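PDB 4Y9J: protein ACDH-11, isoform b from Caenorhabditis elegans, which belongs to the acyl-CoA dehydrogenase family of flavoproteins and binds flavin-adenine dinucleotide in a four-chain assembly. Local coordinates for residues L38-V50 with V119-K131. Residues are numbered along the deposited sequence; the frame is centred on the assembly and turned at random.
Sequences LRRLLPESEYMRV and VDPFVRRIHQVAK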
# COMPACT_ATOMS: atom_id res chain seq x y z
N LEU B 38 36.15 -26.33 -11.59
CA LEU B 38 36.99 -25.38 -12.34
C LEU B 38 38.46 -25.83 -12.45
O LEU B 38 39.13 -25.68 -13.49
CB LEU B 38 36.94 -23.95 -11.73
CG LEU B 38 35.56 -23.30 -11.66
CD1 LEU B 38 35.66 -21.89 -11.06
CD2 LEU B 38 34.87 -23.36 -13.02
N ARG B 39 38.99 -26.35 -11.35
CA ARG B 39 40.32 -26.97 -11.39
C ARG B 39 40.48 -28.03 -12.48
O ARG B 39 41.53 -28.14 -13.05
CB ARG B 39 40.62 -27.65 -10.06
CG ARG B 39 41.05 -26.75 -8.94
CD ARG B 39 41.27 -27.56 -7.68
NE ARG B 39 41.63 -26.64 -6.61
CZ ARG B 39 42.86 -26.14 -6.45
NH1 ARG B 39 43.86 -26.50 -7.26
NH2 ARG B 39 43.09 -25.29 -5.46
N ARG B 40 39.45 -28.83 -12.75
CA ARG B 40 39.51 -29.88 -13.76
C ARG B 40 39.38 -29.36 -15.15
O ARG B 40 39.99 -29.86 -16.04
CB ARG B 40 38.36 -30.85 -13.59
CG ARG B 40 38.44 -31.60 -12.30
CD ARG B 40 37.36 -32.68 -12.24
NE ARG B 40 37.67 -33.69 -13.25
CZ ARG B 40 36.92 -33.99 -14.30
NH1 ARG B 40 35.72 -33.38 -14.51
NH2 ARG B 40 37.37 -34.94 -15.13
N LEU B 41 38.49 -28.39 -15.33
CA LEU B 41 38.13 -27.92 -16.68
C LEU B 41 39.07 -26.89 -17.26
O LEU B 41 39.21 -26.81 -18.45
CB LEU B 41 36.71 -27.36 -16.69
CG LEU B 41 35.61 -28.35 -16.34
CD1 LEU B 41 34.24 -27.70 -16.24
CD2 LEU B 41 35.59 -29.47 -17.35
N LEU B 42 39.70 -26.09 -16.41
CA LEU B 42 40.53 -25.00 -16.85
C LEU B 42 42.02 -25.34 -16.75
O LEU B 42 42.45 -25.99 -15.81
CB LEU B 42 40.32 -23.78 -16.00
CG LEU B 42 38.90 -23.20 -15.98
CD1 LEU B 42 38.84 -22.09 -14.93
CD2 LEU B 42 38.48 -22.64 -17.33
N PRO B 43 42.80 -24.83 -17.69
CA PRO B 43 44.26 -24.88 -17.63
C PRO B 43 44.76 -24.20 -16.36
O PRO B 43 44.12 -23.21 -15.95
CB PRO B 43 44.71 -24.08 -18.85
CG PRO B 43 43.51 -23.82 -19.67
CD PRO B 43 42.29 -24.08 -18.86
N GLU B 44 45.90 -24.64 -15.79
CA GLU B 44 46.28 -24.34 -14.36
C GLU B 44 46.45 -22.87 -14.12
O GLU B 44 46.10 -22.36 -13.04
CB GLU B 44 47.62 -25.02 -13.90
CG GLU B 44 48.15 -24.56 -12.52
CD GLU B 44 49.55 -25.06 -12.17
OE1 GLU B 44 50.54 -24.67 -12.83
OE2 GLU B 44 49.66 -25.84 -11.20
N SER B 45 46.97 -22.25 -15.17
CA SER B 45 47.19 -20.85 -15.27
C SER B 45 45.88 -20.05 -15.21
O SER B 45 45.75 -19.05 -14.45
CB SER B 45 47.91 -20.61 -16.62
OG SER B 45 47.17 -21.24 -17.68
N GLU B 46 44.91 -20.47 -16.01
CA GLU B 46 43.68 -19.72 -16.12
C GLU B 46 42.93 -19.95 -14.85
O GLU B 46 42.24 -19.09 -14.38
CB GLU B 46 42.84 -20.18 -17.28
CG GLU B 46 43.46 -20.02 -18.63
CD GLU B 46 43.55 -18.60 -19.14
OE1 GLU B 46 43.80 -18.46 -20.38
OE2 GLU B 46 43.45 -17.62 -18.36
N TYR B 47 43.04 -21.16 -14.32
CA TYR B 47 42.41 -21.51 -13.08
C TYR B 47 42.64 -20.47 -11.98
O TYR B 47 41.67 -20.05 -11.31
CB TYR B 47 42.78 -22.91 -12.58
CG TYR B 47 42.34 -23.07 -11.14
CD1 TYR B 47 41.02 -23.20 -10.80
CD2 TYR B 47 43.27 -22.96 -10.10
CE1 TYR B 47 40.61 -23.27 -9.48
CE2 TYR B 47 42.87 -23.04 -8.78
CZ TYR B 47 41.54 -23.16 -8.47
OH TYR B 47 41.17 -23.24 -7.16
N MET B 48 43.89 -20.03 -11.81
CA MET B 48 44.24 -19.10 -10.73
C MET B 48 43.58 -17.77 -10.91
O MET B 48 43.03 -17.23 -9.97
CB MET B 48 45.76 -18.86 -10.59
CG MET B 48 46.59 -20.03 -10.06
SD MET B 48 46.06 -20.69 -8.46
CE MET B 48 47.34 -21.94 -8.20
N ARG B 49 43.62 -17.27 -12.13
CA ARG B 49 43.03 -15.98 -12.40
C ARG B 49 41.54 -16.03 -12.16
O ARG B 49 40.94 -15.13 -11.55
CB ARG B 49 43.33 -15.57 -13.85
CG ARG B 49 42.70 -14.25 -14.28
CD ARG B 49 43.09 -13.93 -15.71
NE ARG B 49 42.57 -14.93 -16.65
CZ ARG B 49 41.31 -14.98 -17.07
NH1 ARG B 49 40.40 -14.12 -16.63
NH2 ARG B 49 40.94 -15.93 -17.91
N VAL B 50 40.91 -17.10 -12.62
CA VAL B 50 39.49 -17.21 -12.57
C VAL B 50 39.01 -17.40 -11.16
O VAL B 50 38.04 -16.73 -10.74
CB VAL B 50 38.99 -18.30 -13.52
CG1 VAL B 50 37.53 -18.55 -13.35
CG2 VAL B 50 39.30 -17.88 -14.95
N VAL B 119 40.90 -13.58 -24.26
CA VAL B 119 40.80 -14.81 -23.51
C VAL B 119 40.20 -15.86 -24.40
O VAL B 119 39.27 -15.59 -25.15
CB VAL B 119 39.91 -14.64 -22.26
CG1 VAL B 119 39.76 -15.93 -21.48
CG2 VAL B 119 40.44 -13.56 -21.36
N ASP B 120 40.74 -17.06 -24.30
CA ASP B 120 40.24 -18.24 -24.97
C ASP B 120 38.70 -18.48 -24.75
O ASP B 120 38.27 -18.68 -23.63
CB ASP B 120 40.98 -19.39 -24.32
CG ASP B 120 40.88 -20.66 -25.09
OD1 ASP B 120 39.82 -20.96 -25.62
OD2 ASP B 120 41.93 -21.37 -25.21
N PRO B 121 37.91 -18.60 -25.83
CA PRO B 121 36.45 -18.71 -25.60
C PRO B 121 35.99 -19.82 -24.66
O PRO B 121 34.99 -19.65 -23.91
CB PRO B 121 35.90 -18.91 -27.00
CG PRO B 121 36.87 -18.22 -27.88
CD PRO B 121 38.23 -18.40 -27.25
N PHE B 122 36.70 -20.95 -24.65
CA PHE B 122 36.26 -22.06 -23.77
C PHE B 122 36.44 -21.62 -22.31
O PHE B 122 35.62 -21.92 -21.46
CB PHE B 122 36.97 -23.38 -24.19
CG PHE B 122 37.62 -24.14 -23.07
CD1 PHE B 122 38.87 -23.79 -22.64
CD2 PHE B 122 37.02 -25.22 -22.53
CE1 PHE B 122 39.50 -24.49 -21.64
CE2 PHE B 122 37.64 -25.93 -21.53
CZ PHE B 122 38.85 -25.54 -21.05
N VAL B 123 37.52 -20.88 -22.05
CA VAL B 123 37.81 -20.43 -20.69
C VAL B 123 36.77 -19.41 -20.26
O VAL B 123 36.24 -19.45 -19.18
CB VAL B 123 39.23 -19.81 -20.61
CG1 VAL B 123 39.43 -18.95 -19.36
CG2 VAL B 123 40.28 -20.92 -20.69
N ARG B 124 36.54 -18.44 -21.11
CA ARG B 124 35.75 -17.35 -20.69
C ARG B 124 34.29 -17.71 -20.48
O ARG B 124 33.66 -17.11 -19.63
CB ARG B 124 36.00 -16.18 -21.60
CG ARG B 124 35.30 -16.23 -22.92
CD ARG B 124 36.01 -15.27 -23.88
NE ARG B 124 35.18 -15.23 -25.07
CZ ARG B 124 35.60 -15.02 -26.31
NH1 ARG B 124 36.87 -14.77 -26.54
NH2 ARG B 124 34.75 -15.11 -27.31
N ARG B 125 33.76 -18.74 -21.14
CA ARG B 125 32.38 -19.09 -20.90
C ARG B 125 32.29 -19.85 -19.58
O ARG B 125 31.32 -19.70 -18.86
CB ARG B 125 31.74 -19.89 -22.05
CG ARG B 125 31.41 -19.07 -23.30
CD ARG B 125 30.33 -18.01 -23.04
NE ARG B 125 29.72 -17.51 -24.25
CZ ARG B 125 28.77 -16.58 -24.32
NH1 ARG B 125 28.34 -15.95 -23.22
NH2 ARG B 125 28.28 -16.27 -25.51
N ILE B 126 33.34 -20.59 -19.26
CA ILE B 126 33.37 -21.28 -17.98
C ILE B 126 33.43 -20.24 -16.85
O ILE B 126 32.68 -20.31 -15.89
CB ILE B 126 34.51 -22.34 -17.90
CG1 ILE B 126 34.15 -23.51 -18.84
CG2 ILE B 126 34.66 -22.86 -16.49
CD1 ILE B 126 35.30 -24.44 -19.18
N HIS B 127 34.31 -19.26 -17.00
CA HIS B 127 34.46 -18.21 -16.03
C HIS B 127 33.08 -17.49 -15.88
O HIS B 127 32.57 -17.38 -14.79
CB HIS B 127 35.56 -17.26 -16.50
CG HIS B 127 35.84 -16.11 -15.59
ND1 HIS B 127 36.86 -15.23 -15.84
CD2 HIS B 127 35.30 -15.74 -14.41
CE1 HIS B 127 36.91 -14.33 -14.88
NE2 HIS B 127 35.95 -14.61 -14.01
N GLN B 128 32.50 -17.12 -17.00
CA GLN B 128 31.26 -16.37 -17.05
C GLN B 128 30.14 -17.11 -16.43
O GLN B 128 29.38 -16.54 -15.59
CB GLN B 128 30.91 -15.99 -18.48
CG GLN B 128 29.71 -15.06 -18.57
CD GLN B 128 28.98 -15.09 -19.89
OE1 GLN B 128 29.14 -16.01 -20.71
NE2 GLN B 128 28.13 -14.09 -20.09
N VAL B 129 29.98 -18.38 -16.80
CA VAL B 129 28.94 -19.19 -16.20
C VAL B 129 29.07 -19.35 -14.67
O VAL B 129 28.09 -19.24 -13.96
CB VAL B 129 28.76 -20.55 -16.96
CG1 VAL B 129 27.87 -21.48 -16.20
CG2 VAL B 129 28.11 -20.28 -18.31
N ALA B 130 30.29 -19.55 -14.18
CA ALA B 130 30.53 -19.63 -12.71
C ALA B 130 30.17 -18.30 -12.01
O ALA B 130 29.57 -18.27 -10.92
CB ALA B 130 32.04 -19.95 -12.48
N LYS B 131 30.49 -17.19 -12.66
CA LYS B 131 30.22 -15.89 -12.08
C LYS B 131 28.71 -15.63 -12.03
O LYS B 131 28.21 -15.15 -11.02
CB LYS B 131 30.97 -14.77 -12.81
CG LYS B 131 31.19 -13.56 -11.93
CD LYS B 131 32.13 -12.54 -12.58
CE LYS B 131 32.59 -11.58 -11.50
NZ LYS B 131 33.67 -10.66 -11.95
O HOH W 1 38.22 -15.02 -18.15
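With CG anti to the backbone N (chi1 -180°), the H127 imidazole is placed against V50, and R49, likewise extended at chi1 but bent at chi3, folds its guanidinium back beside the same ring. V50 CG1 lies over one imidazole face in a CH-pi contact, 4.0 Å from the ring centroid. R49 NH1 approaches the ring edge, the two planes 54° apart, and a water lying in both planes joins R49 NH1, which donates to it, to H127 ND1. The other imidazole nitrogen, NE2, is hydrogen-bonded to D53 farther along helix 44-74, so both ring nitrogens have a partner, which should limit rotation of the imidazole. E46 holds the guanidinium from its own helix: R49 NH2 donates to E46 OE2 at 3.1 Å, in the guanidinium plane but well above that of the carboxylate. Here the mainly helical N-terminal domain of the acyl-CoA dehydrogenase fold illustrates polar edge and apolar centre; segments 44-50 and 121-131, parts of helices 44-74 and 121-135, run roughly parallel, crossing at -30°. Inward, V123 packs its CG2 against E46 CG at 3.9 Å, and L42 CD2 lies 3.9 Å from I126 CG2. L38 CD2 presses on that same I126 methyl at 3.5 Å. Where helix 34-41 gives way to helix 44-74, P43 CD meets the edge of the F122 ring, 4.0 Å from CE1, and the carbonyl oxygen of L41 also faces that edge.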